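PDB 4EWT: peptidase, M20/M25/M40 family from Staphylococcus aureus, which probably hydrolyses the amide bond of N-acylated amino acids, as a manganese-binding amidohydrolase of the M20 peptidase family. Local coordinates for residues 39-49 with 112-123; 136-144 with 293-301. One frame throughout, in Å; residues are numbered along the deposited sequence.

Overall arrangement
Both contacts involve the metal-binding part of the chain, and their centres lie about 28 Å apart. Interaction 1 is peripheral, about 24 Å from the centre of the chain, and joins two helices on the mixed sheet. Interaction 2 is central, about 8 Å from that centre, where a metal-site loop meets the return from the antiparallel sheet. Strand 129-135 links them: Ile40, Met112 and Leu113 of interaction 1 touch its side chains, and its end runs into loop 136-144. Helix 105-120 opens with the manganese ligand His105, yet the Met112 side chain is about 13 Å from a manganese, whereas Glu139 of interaction 2 binds one. The nearest atoms of the two contacts are about 7 Å apart.

Interaction 1 (39-49 with 112-123)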
loop_
_atom_site.group_PDB
_atom_site.type_symbol
_atom_site.label_atom_id
_atom_site.label_comp_id
_atom_site.label_asym_id
_atom_site.label_seq_id
_atom_site.Cartn_x
_atom_site.Cartn_y
_atom_site.Cartn_z
ATOM N N TYR A 39 -34.763 39.748 13.640
ATOM C CA TYR A 39 -35.536 39.323 14.809
ATOM C C TYR A 39 -34.808 39.580 16.141
ATOM O O TYR A 39 -35.429 39.956 17.134
ATOM C CB TYR A 39 -35.899 37.844 14.685
ATOM C CG TYR A 39 -36.634 37.283 15.884
ATOM C CD1 TYR A 39 -38.026 37.326 15.956
ATOM C CD2 TYR A 39 -35.939 36.705 16.945
ATOM C CE1 TYR A 39 -38.705 36.804 17.050
ATOM C CE2 TYR A 39 -36.609 36.185 18.042
ATOM C CZ TYR A 39 -37.988 36.236 18.086
ATOM O OH TYR A 39 -38.649 35.719 19.170
ATOM N N ILE A 40 -33.495 39.361 16.145
ATOM C CA ILE A 40 -32.661 39.563 17.327
ATOM C C ILE A 40 -32.557 41.051 17.675
ATOM O O ILE A 40 -32.720 41.427 18.838
ATOM C CB ILE A 40 -31.247 38.920 17.143
ATOM C CG1 ILE A 40 -31.351 37.391 17.128
ATOM C CG2 ILE A 40 -30.280 39.380 18.239
ATOM C CD1 ILE A 40 -30.150 36.686 16.495
ATOM N N ALA A 41 -32.298 41.892 16.673
ATOM C CA ALA A 41 -32.267 43.352 16.865
ATOM C C ALA A 41 -33.638 43.892 17.287
ATOM O O ALA A 41 -33.732 44.841 18.081
ATOM C CB ALA A 41 -31.786 44.054 15.600
ATOM N N GLU A 42 -34.702 43.304 16.790
ATOM C CA GLU A 42 -36.012 43.709 17.200
ATOM C C GLU A 42 -36.316 43.280 18.605
ATOM O O GLU A 42 -37.003 43.994 19.283
ATOM C CB GLU A 42 -37.094 43.204 16.268
ATOM C CG GLU A 42 -37.120 41.757 16.199
ATOM C CD GLU A 42 -38.356 41.098 16.734
ATOM O OE1 GLU A 42 -38.290 40.545 17.853
ATOM O OE2 GLU A 42 -39.368 41.063 15.999
ATOM N N PHE A 43 -35.819 42.130 19.042
ATOM C CA PHE A 43 -36.047 41.709 20.432
ATOM C C PHE A 43 -35.619 42.772 21.450
ATOM O O PHE A 43 -36.311 42.999 22.450
ATOM C CB PHE A 43 -35.357 40.368 20.728
ATOM C CG PHE A 43 -35.421 39.953 22.184
ATOM C CD1 PHE A 43 -36.483 39.186 22.657
ATOM C CD2 PHE A 43 -34.418 40.335 23.078
ATOM C CE1 PHE A 43 -36.545 38.803 23.996
ATOM C CE2 PHE A 43 -34.475 39.967 24.421
ATOM C CZ PHE A 43 -35.538 39.194 24.882
ATOM N N TYR A 44 -34.490 43.426 21.192
ATOM C CA TYR A 44 -33.964 44.406 22.143
ATOM C C TYR A 44 -34.651 45.779 22.116
ATOM O O TYR A 44 -34.281 46.669 22.883
ATOM C CB TYR A 44 -32.445 44.539 22.009
ATOM C CG TYR A 44 -31.707 43.285 22.415
ATOM C CD1 TYR A 44 -31.614 42.916 23.757
ATOM C CD2 TYR A 44 -31.105 42.465 21.461
ATOM C CE1 TYR A 44 -30.953 41.771 24.138
ATOM C CE2 TYR A 44 -30.429 41.310 21.837
ATOM C CZ TYR A 44 -30.360 40.978 23.176
ATOM O OH TYR A 44 -29.711 39.857 23.580
ATOM N N LYS A 45 -35.654 45.938 21.276
ATOM C CA LYS A 45 -36.446 47.172 21.239
ATOM C C LYS A 45 -37.206 47.327 22.531
ATOM O O LYS A 45 -37.830 46.411 22.981
ATOM C CB LYS A 45 -37.429 47.178 20.083
ATOM C CG LYS A 45 -36.840 47.079 18.718
ATOM C CD LYS A 45 -35.992 48.225 18.368
ATOM C CE LYS A 45 -36.079 48.480 16.903
ATOM N NZ LYS A 45 -35.049 49.413 16.432
ATOM N N GLY A 46 -37.097 48.498 23.130
ATOM C CA GLY A 46 -37.775 48.801 24.397
ATOM C C GLY A 46 -36.998 48.362 25.621
ATOM O O GLY A 46 -37.454 48.549 26.749
ATOM N N LYS A 47 -35.823 47.776 25.390
ATOM C CA LYS A 47 -34.953 47.306 26.468
ATOM C C LYS A 47 -33.707 48.172 26.597
ATOM O O LYS A 47 -33.245 48.752 25.616
ATOM C CB LYS A 47 -34.645 45.817 26.288
ATOM C CG LYS A 47 -35.918 45.011 26.501
ATOM C CD LYS A 47 -35.837 43.558 26.119
ATOM C CE LYS A 47 -37.266 43.085 25.887
ATOM N NZ LYS A 47 -37.361 41.704 25.398
ATOM N N ASP A 48 -33.196 48.289 27.821
ATOM C CA ASP A 48 -32.141 49.257 28.137
ATOM C C ASP A 48 -30.751 48.702 27.849
ATOM O O ASP A 48 -29.988 48.396 28.761
ATOM C CB ASP A 48 -32.264 49.730 29.595
ATOM C CG ASP A 48 -31.267 50.834 29.958
ATOM O OD1 ASP A 48 -30.809 51.593 29.069
ATOM O OD2 ASP A 48 -30.949 50.939 31.159
ATOM N N VAL A 49 -30.443 48.569 26.561
ATOM C CA VAL A 49 -29.129 48.124 26.091
ATOM C C VAL A 49 -28.708 48.958 24.877
ATOM O O VAL A 49 -29.548 49.606 24.255
ATOM C CB VAL A 49 -29.139 46.619 25.699
ATOM C CG1 VAL A 49 -29.494 45.738 26.898
ATOM C CG2 VAL A 49 -30.091 46.355 24.529
ATOM N N MET A 112 -29.968 33.229 25.479
ATOM C CA MET A 112 -29.159 34.442 25.525
ATOM C C MET A 112 -30.010 35.712 25.448
ATOM O O MET A 112 -29.735 36.690 26.144
ATOM C CB MET A 112 -28.113 34.443 24.405
ATOM C CG MET A 112 -27.147 35.624 24.486
ATOM S SD MET A 112 -26.129 35.601 25.992
ATOM C CE MET A 112 -24.915 34.349 25.505
ATOM N N LEU A 113 -31.036 35.703 24.597
ATOM C CA LEU A 113 -31.925 36.864 24.504
ATOM C C LEU A 113 -32.612 37.130 25.841
ATOM O O LEU A 113 -32.661 38.274 26.300
ATOM C CB LEU A 113 -32.966 36.698 23.383
ATOM C CG LEU A 113 -32.524 36.736 21.916
ATOM C CD1 LEU A 113 -33.694 36.330 21.050
ATOM C CD2 LEU A 113 -31.985 38.105 21.480
ATOM N N VAL A 114 -33.112 36.074 26.472
ATOM C CA VAL A 114 -33.814 36.200 27.750
ATOM C C VAL A 114 -32.853 36.502 28.914
ATOM O O VAL A 114 -33.196 37.247 29.836
ATOM C CB VAL A 114 -34.706 34.955 28.034
ATOM C CG1 VAL A 114 -35.391 35.062 29.394
ATOM C CG2 VAL A 114 -35.745 34.789 26.933
ATOM N N LEU A 115 -31.648 35.947 28.864
ATOM C CA LEU A 115 -30.641 36.277 29.861
ATOM C C LEU A 115 -30.208 37.738 29.745
ATOM O O LEU A 115 -30.017 38.409 30.756
ATOM C CB LEU A 115 -29.431 35.360 29.740
ATOM C CG LEU A 115 -28.213 35.721 30.608
ATOM C CD1 LEU A 115 -28.534 35.659 32.091
ATOM C CD2 LEU A 115 -27.051 34.797 30.279
ATOM N N ALA A 116 -30.041 38.216 28.513
ATOM C CA ALA A 116 -29.585 39.582 28.277
ATOM C C ALA A 116 -30.602 40.604 28.789
ATOM O O ALA A 116 -30.233 41.570 29.463
ATOM C CB ALA A 116 -29.290 39.801 26.806
ATOM N N GLU A 117 -31.874 40.367 28.474
ATOM C CA GLU A 117 -32.996 41.142 29.008
ATOM C C GLU A 117 -32.936 41.190 30.530
ATOM O O GLU A 117 -33.079 42.262 31.140
ATOM C CB GLU A 117 -34.322 40.520 28.551
ATOM C CG GLU A 117 -35.570 41.097 29.241
ATOM C CD GLU A 117 -36.846 40.368 28.847
ATOM O OE1 GLU A 117 -37.626 39.992 29.744
ATOM O OE2 GLU A 117 -37.070 40.165 27.640
ATOM N N THR A 118 -32.701 40.023 31.130
ATOM C CA THR A 118 -32.645 39.888 32.584
ATOM C C THR A 118 -31.456 40.635 33.190
ATOM O O THR A 118 -31.629 41.378 34.147
ATOM C CB THR A 118 -32.624 38.414 33.009
ATOM O OG1 THR A 118 -33.741 37.740 32.419
ATOM C CG2 THR A 118 -32.712 38.290 34.519
ATOM N N LEU A 119 -30.263 40.460 32.623
ATOM C CA LEU A 119 -29.081 41.185 33.099
ATOM C C LEU A 119 -29.256 42.697 32.959
ATOM O O LEU A 119 -28.731 43.459 33.767
ATOM C CB LEU A 119 -27.802 40.723 32.379
ATOM C CG LEU A 119 -27.289 39.297 32.639
ATOM C CD1 LEU A 119 -26.130 38.952 31.716
ATOM C CD2 LEU A 119 -26.880 39.100 34.111
ATOM N N ALA A 120 -30.012 43.119 31.943
ATOM C CA ALA A 120 -30.296 44.538 31.704
ATOM C C ALA A 120 -31.150 45.193 32.798
ATOM O O ALA A 120 -31.085 46.414 32.990
ATOM C CB ALA A 120 -30.953 44.732 30.342
ATOM N N GLU A 121 -31.946 44.392 33.500
ATOM C CA GLU A 121 -32.768 44.915 34.587
ATOM C C GLU A 121 -32.058 44.801 35.939
ATOM O O GLU A 121 -32.623 45.142 36.978
ATOM C CB GLU A 121 -34.178 44.289 34.576
ATOM C CG GLU A 121 -34.260 42.815 34.879
ATOM C CD GLU A 121 -35.446 42.132 34.208
ATOM O OE1 GLU A 121 -35.788 40.999 34.619
ATOM O OE2 GLU A 121 -36.030 42.704 33.258
ATOM N N MET A 122 -30.802 44.360 35.898
ATOM C CA MET A 122 -29.998 44.164 37.101
ATOM C C MET A 122 -28.684 44.944 37.081
ATOM O O MET A 122 -27.696 44.516 37.682
ATOM C CB MET A 122 -29.706 42.678 37.320
ATOM C CG MET A 122 -30.943 41.814 37.547
ATOM S SD MET A 122 -30.514 40.110 37.951
ATOM C CE MET A 122 -29.971 40.296 39.648
ATOM N N LYS A 123 -28.676 46.096 36.413
ATOM C CA LYS A 123 -27.474 46.927 36.354
ATOM C C LYS A 123 -27.007 47.360 37.744
ATOM O O LYS A 123 -25.831 47.695 37.925
ATOM C CB LYS A 123 -27.684 48.141 35.447
ATOM C CG LYS A 123 -27.875 47.788 33.981
ATOM C CD LYS A 123 -28.049 49.038 33.142
ATOM C CE LYS A 123 -28.176 48.705 31.665
ATOM N NZ LYS A 123 -28.207 49.953 30.849
#
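Leu113 packs against Phe43 where two helices run almost parallel, crossing at -22° with their axes 11.3 Å apart, over the central mixed sheet of the metal-binding domain. Leu113 CB sits over one face of the Phe43 ring, 3.8 Å from the centroid, in a CH-pi contact. CG lies anti to the carbonyl carbon (chi1 -70°), which turns the methyl fork toward helix 39-43. CD1 reaches Tyr39 CE2 at 4.2 Å, while CD2 touches Ile40 CG2 and Phe43 CD2 and lies 3.6 Å from Tyr44 CE2. The Tyr44 ring presents its edge to Ala116 CB, which comes 3.3 Å from OH; that hydroxyl is buried without a polar partner in the model.

Lys47 NZ stands above the opposite face of the Phe43 ring, toward its rim, and forms a 2.7 Å salt bridge to Glu117 OE2, approaching from above the carboxylate plane. Lys12 and Lys15 also form salt bridges with this carboxylate. Val49 CG1 touches Ala120 CB, and extended Lys123 closes the contact, NZ hydrogen-bonded to Asp48 O at 3.2 Å and in a salt bridge with Asp48 OD2 at 2.9 Å, where the hydrogen-bond geometry is weak.

Interaction 2 (136-144 with 293-301); sequences PAEEVPPGG and YNDDYPALY. With MN (manganese (II) ion), chain E.
The metal-site loop that follows strand 129-135 meets the linker by which the chain returns from the antiparallel sheet to the metal-binding domain, and the phenol of Tyr297 makes the join. Its OH donates a 2.7 Å hydrogen bond to Glu138 O, arriving 47° above the carbonyl plane. With CG anti to the carbonyl carbon (chi1 -58°), the ring reaches into the bend of the loop: Glu138 O and, at 3.8 Å from CE1, Pro142 O lie near its plane at the edge, while Gly143 CA is 3.6 Å from OH. The peptide before Pro142 is cis, within the bend that surrounds the hydroxyl.

Asp296 works alongside. Its OD1 rests 3.2 Å from Pro141 CB, and OD2, over one face of the Tyr297 ring, forms a salt bridge with Arg185. Arg185 also makes a cation-pi contact with that ring, so the linker is tied to strand 179-193 as well.

Glu139, the residue after Glu138, binds manganese through OE2 at 2.2 Å, with Cys103 and His362 on the same ion; Asp80 accepts from its backbone N. Water 1 is a further ligand, 2.4 Å from the manganese. Tyr297 thus grips the backbone directly preceding a metal ligand, at the junction of the catalytic and satellite domains characteristic of two-domain M20 peptidases.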
loop_
_atom_site.group_PDB
_atom_site.type_symbol
_atom_site.label_atom_id
_atom_site.label_comp_id
_atom_site.label_asym_id
_atom_site.label_seq_id
_atom_site.Cartn_x
_atom_site.Cartn_y
_atom_site.Cartn_z
ATOM N N PRO A 136 -23.574 35.282 13.523
ATOM C CA PRO A 136 -23.993 34.508 12.362
ATOM C C PRO A 136 -22.852 33.624 11.854
ATOM O O PRO A 136 -21.735 33.684 12.381
ATOM C CB PRO A 136 -24.281 35.593 11.324
ATOM C CG PRO A 136 -23.297 36.649 11.627
ATOM C CD PRO A 136 -23.180 36.650 13.140
ATOM N N ALA A 137 -23.150 32.805 10.850
ATOM C CA ALA A 137 -22.125 32.198 9.990
ATOM C C ALA A 137 -21.088 31.316 10.700
ATOM O O ALA A 137 -19.971 31.170 10.216
ATOM C CB ALA A 137 -21.424 33.296 9.170
ATOM N N GLU A 138 -21.460 30.722 11.830
ATOM C CA GLU A 138 -20.553 29.836 12.569
ATOM C C GLU A 138 -20.201 28.578 11.764
ATOM O O GLU A 138 -19.072 28.100 11.816
ATOM C CB GLU A 138 -21.163 29.463 13.933
ATOM C CG GLU A 138 -20.239 28.675 14.877
ATOM C CD GLU A 138 -20.124 27.187 14.542
ATOM O OE1 GLU A 138 -21.126 26.591 14.071
ATOM O OE2 GLU A 138 -19.027 26.613 14.756
ATOM N N GLU A 139 -21.165 28.064 11.005
ATOM C CA GLU A 139 -21.078 26.721 10.422
ATOM C C GLU A 139 -20.219 26.567 9.172
ATOM O O GLU A 139 -19.709 25.471 8.893
ATOM C CB GLU A 139 -22.484 26.180 10.144
ATOM C CG GLU A 139 -23.315 25.964 11.402
ATOM C CD GLU A 139 -22.862 24.767 12.229
ATOM O OE1 GLU A 139 -21.791 24.183 11.952
ATOM O OE2 GLU A 139 -23.589 24.407 13.179
ATOM N N VAL A 140 -20.086 27.647 8.406
ATOM C CA VAL A 140 -19.415 27.586 7.105
ATOM C C VAL A 140 -18.223 28.546 7.069
ATOM O O VAL A 140 -18.385 29.731 7.346
ATOM C CB VAL A 140 -20.393 27.900 5.934
ATOM C CG1 VAL A 140 -19.741 27.606 4.585
ATOM C CG2 VAL A 140 -21.687 27.112 6.077
ATOM N N PRO A 141 -17.015 28.025 6.754
ATOM C CA PRO A 141 -15.824 28.867 6.551
ATOM C C PRO A 141 -16.101 29.989 5.538
ATOM O O PRO A 141 -16.812 29.757 4.558
ATOM C CB PRO A 141 -14.791 27.886 5.982
ATOM C CG PRO A 141 -15.207 26.549 6.497
ATOM C CD PRO A 141 -16.709 26.584 6.624
ATOM N N PRO A 142 -15.548 31.202 5.758
ATOM C CA PRO A 142 -14.602 31.622 6.801
ATOM C C PRO A 142 -15.223 31.834 8.187
ATOM O O PRO A 142 -14.496 32.059 9.151
ATOM C CB PRO A 142 -14.066 32.948 6.258
ATOM C CG PRO A 142 -15.204 33.508 5.483
ATOM C CD PRO A 142 -15.916 32.330 4.877
ATOM N N GLY A 143 -16.547 31.763 8.281
ATOM C CA GLY A 143 -17.239 31.875 9.562
ATOM C C GLY A 143 -17.602 33.299 9.936
ATOM O O GLY A 143 -17.271 34.245 9.220
ATOM N N GLY A 144 -18.282 33.446 11.068
ATOM C CA GLY A 144 -18.725 34.754 11.548
ATOM C C GLY A 144 -17.800 35.393 12.567
ATOM O O GLY A 144 -17.624 36.620 12.564
ATOM N N TYR A 293 -3.321 23.813 0.271
ATOM C CA TYR A 293 -3.542 23.424 1.643
ATOM C C TYR A 293 -4.050 24.650 2.404
ATOM O O TYR A 293 -3.319 25.633 2.583
ATOM C CB TYR A 293 -2.238 22.869 2.246
ATOM C CG TYR A 293 -2.460 22.048 3.501
ATOM C CD1 TYR A 293 -2.447 20.663 3.457
ATOM C CD2 TYR A 293 -2.712 22.669 4.729
ATOM C CE1 TYR A 293 -2.668 19.905 4.609
ATOM C CE2 TYR A 293 -2.941 21.916 5.886
ATOM C CZ TYR A 293 -2.910 20.543 5.814
ATOM O OH TYR A 293 -3.116 19.801 6.950
ATOM N N ASN A 294 -5.313 24.595 2.823
ATOM C CA ASN A 294 -6.003 25.763 3.373
ATOM C C ASN A 294 -6.347 25.541 4.824
ATOM O O ASN A 294 -7.213 24.712 5.148
ATOM C CB ASN A 294 -7.292 26.056 2.590
ATOM C CG ASN A 294 -7.032 26.450 1.136
ATOM O OD1 ASN A 294 -6.052 27.132 0.817
ATOM N ND2 ASN A 294 -7.931 26.038 0.251
ATOM N N ASP A 295 -5.648 26.249 5.701
ATOM C CA ASP A 295 -5.989 26.239 7.116
ATOM C C ASP A 295 -7.401 26.777 7.320
ATOM O O ASP A 295 -7.888 27.632 6.569
ATOM C CB ASP A 295 -4.996 27.068 7.941
ATOM C CG ASP A 295 -4.874 26.565 9.367
ATOM O OD1 ASP A 295 -5.150 25.367 9.594
ATOM O OD2 ASP A 295 -4.495 27.346 10.270
ATOM N N ASP A 296 -8.050 26.275 8.351
ATOM C CA ASP A 296 -9.407 26.662 8.626
ATOM C C ASP A 296 -9.447 26.761 10.149
ATOM O O ASP A 296 -8.394 26.907 10.753
ATOM C CB ASP A 296 -10.337 25.551 8.142
ATOM C CG ASP A 296 -11.756 25.945 8.196
ATOM O OD1 ASP A 296 -12.119 26.936 7.523
ATOM O OD2 ASP A 296 -12.499 25.269 8.929
ATOM N N TYR A 297 -10.619 26.667 10.778
ATOM C CA TYR A 297 -10.779 27.008 12.192
ATOM C C TYR A 297 -9.605 26.483 13.023
ATOM O O TYR A 297 -9.147 25.361 12.810
ATOM C CB TYR A 297 -12.120 26.510 12.770
ATOM C CG TYR A 297 -13.392 27.015 12.089
ATOM C CD1 TYR A 297 -13.360 28.049 11.146
ATOM C CD2 TYR A 297 -14.637 26.468 12.411
ATOM C CE1 TYR A 297 -14.530 28.507 10.532
ATOM C CE2 TYR A 297 -15.813 26.913 11.800
ATOM C CZ TYR A 297 -15.755 27.932 10.865
ATOM O OH TYR A 297 -16.915 28.380 10.255
ATOM N N PRO A 298 -9.084 27.306 13.951
ATOM C CA PRO A 298 -8.077 26.769 14.873
ATOM C C PRO A 298 -8.730 25.857 15.918
ATOM O O PRO A 298 -9.956 25.890 16.086
ATOM C CB PRO A 298 -7.496 28.031 15.540
ATOM C CG PRO A 298 -8.558 29.080 15.391
ATOM C CD PRO A 298 -9.266 28.762 14.095
ATOM N N ALA A 299 -7.929 25.037 16.592
ATOM C CA ALA A 299 -8.398 24.294 17.760
ATOM C C ALA A 299 -8.900 25.245 18.849
ATOM O O ALA A 299 -8.359 26.337 19.036
ATOM C CB ALA A 299 -7.291 23.413 18.304
ATOM N N LEU A 300 -9.938 24.829 19.567
ATOM C CA LEU A 300 -10.523 25.685 20.587
ATOM C C LEU A 300 -9.769 25.481 21.891
ATOM O O LEU A 300 -9.777 24.384 22.466
ATOM C CB LEU A 300 -11.999 25.370 20.769
ATOM C CG LEU A 300 -12.902 26.480 21.292
ATOM C CD1 LEU A 300 -14.334 25.985 21.177
ATOM C CD2 LEU A 300 -12.573 26.870 22.718
ATOM N N TYR A 301 -9.108 26.539 22.335
ATOM C CA TYR A 301 -8.303 26.490 23.541
ATOM C C TYR A 301 -9.026 27.187 24.690
ATOM O O TYR A 301 -9.198 28.402 24.675
ATOM C CB TYR A 301 -6.935 27.145 23.286
ATOM C CG TYR A 301 -5.997 26.995 24.451
ATOM C CD1 TYR A 301 -5.400 25.758 24.724
ATOM C CD2 TYR A 301 -5.708 28.071 25.288
ATOM C CE1 TYR A 301 -4.542 25.599 25.788
ATOM C CE2 TYR A 301 -4.844 27.920 26.366
ATOM C CZ TYR A 301 -4.269 26.671 26.610
ATOM O OH TYR A 301 -3.414 26.486 27.665
HETATM MN MN MN E . -22.670 22.685 14.122
HETATM O O HOH W 1 -21.232 24.396 15.080
#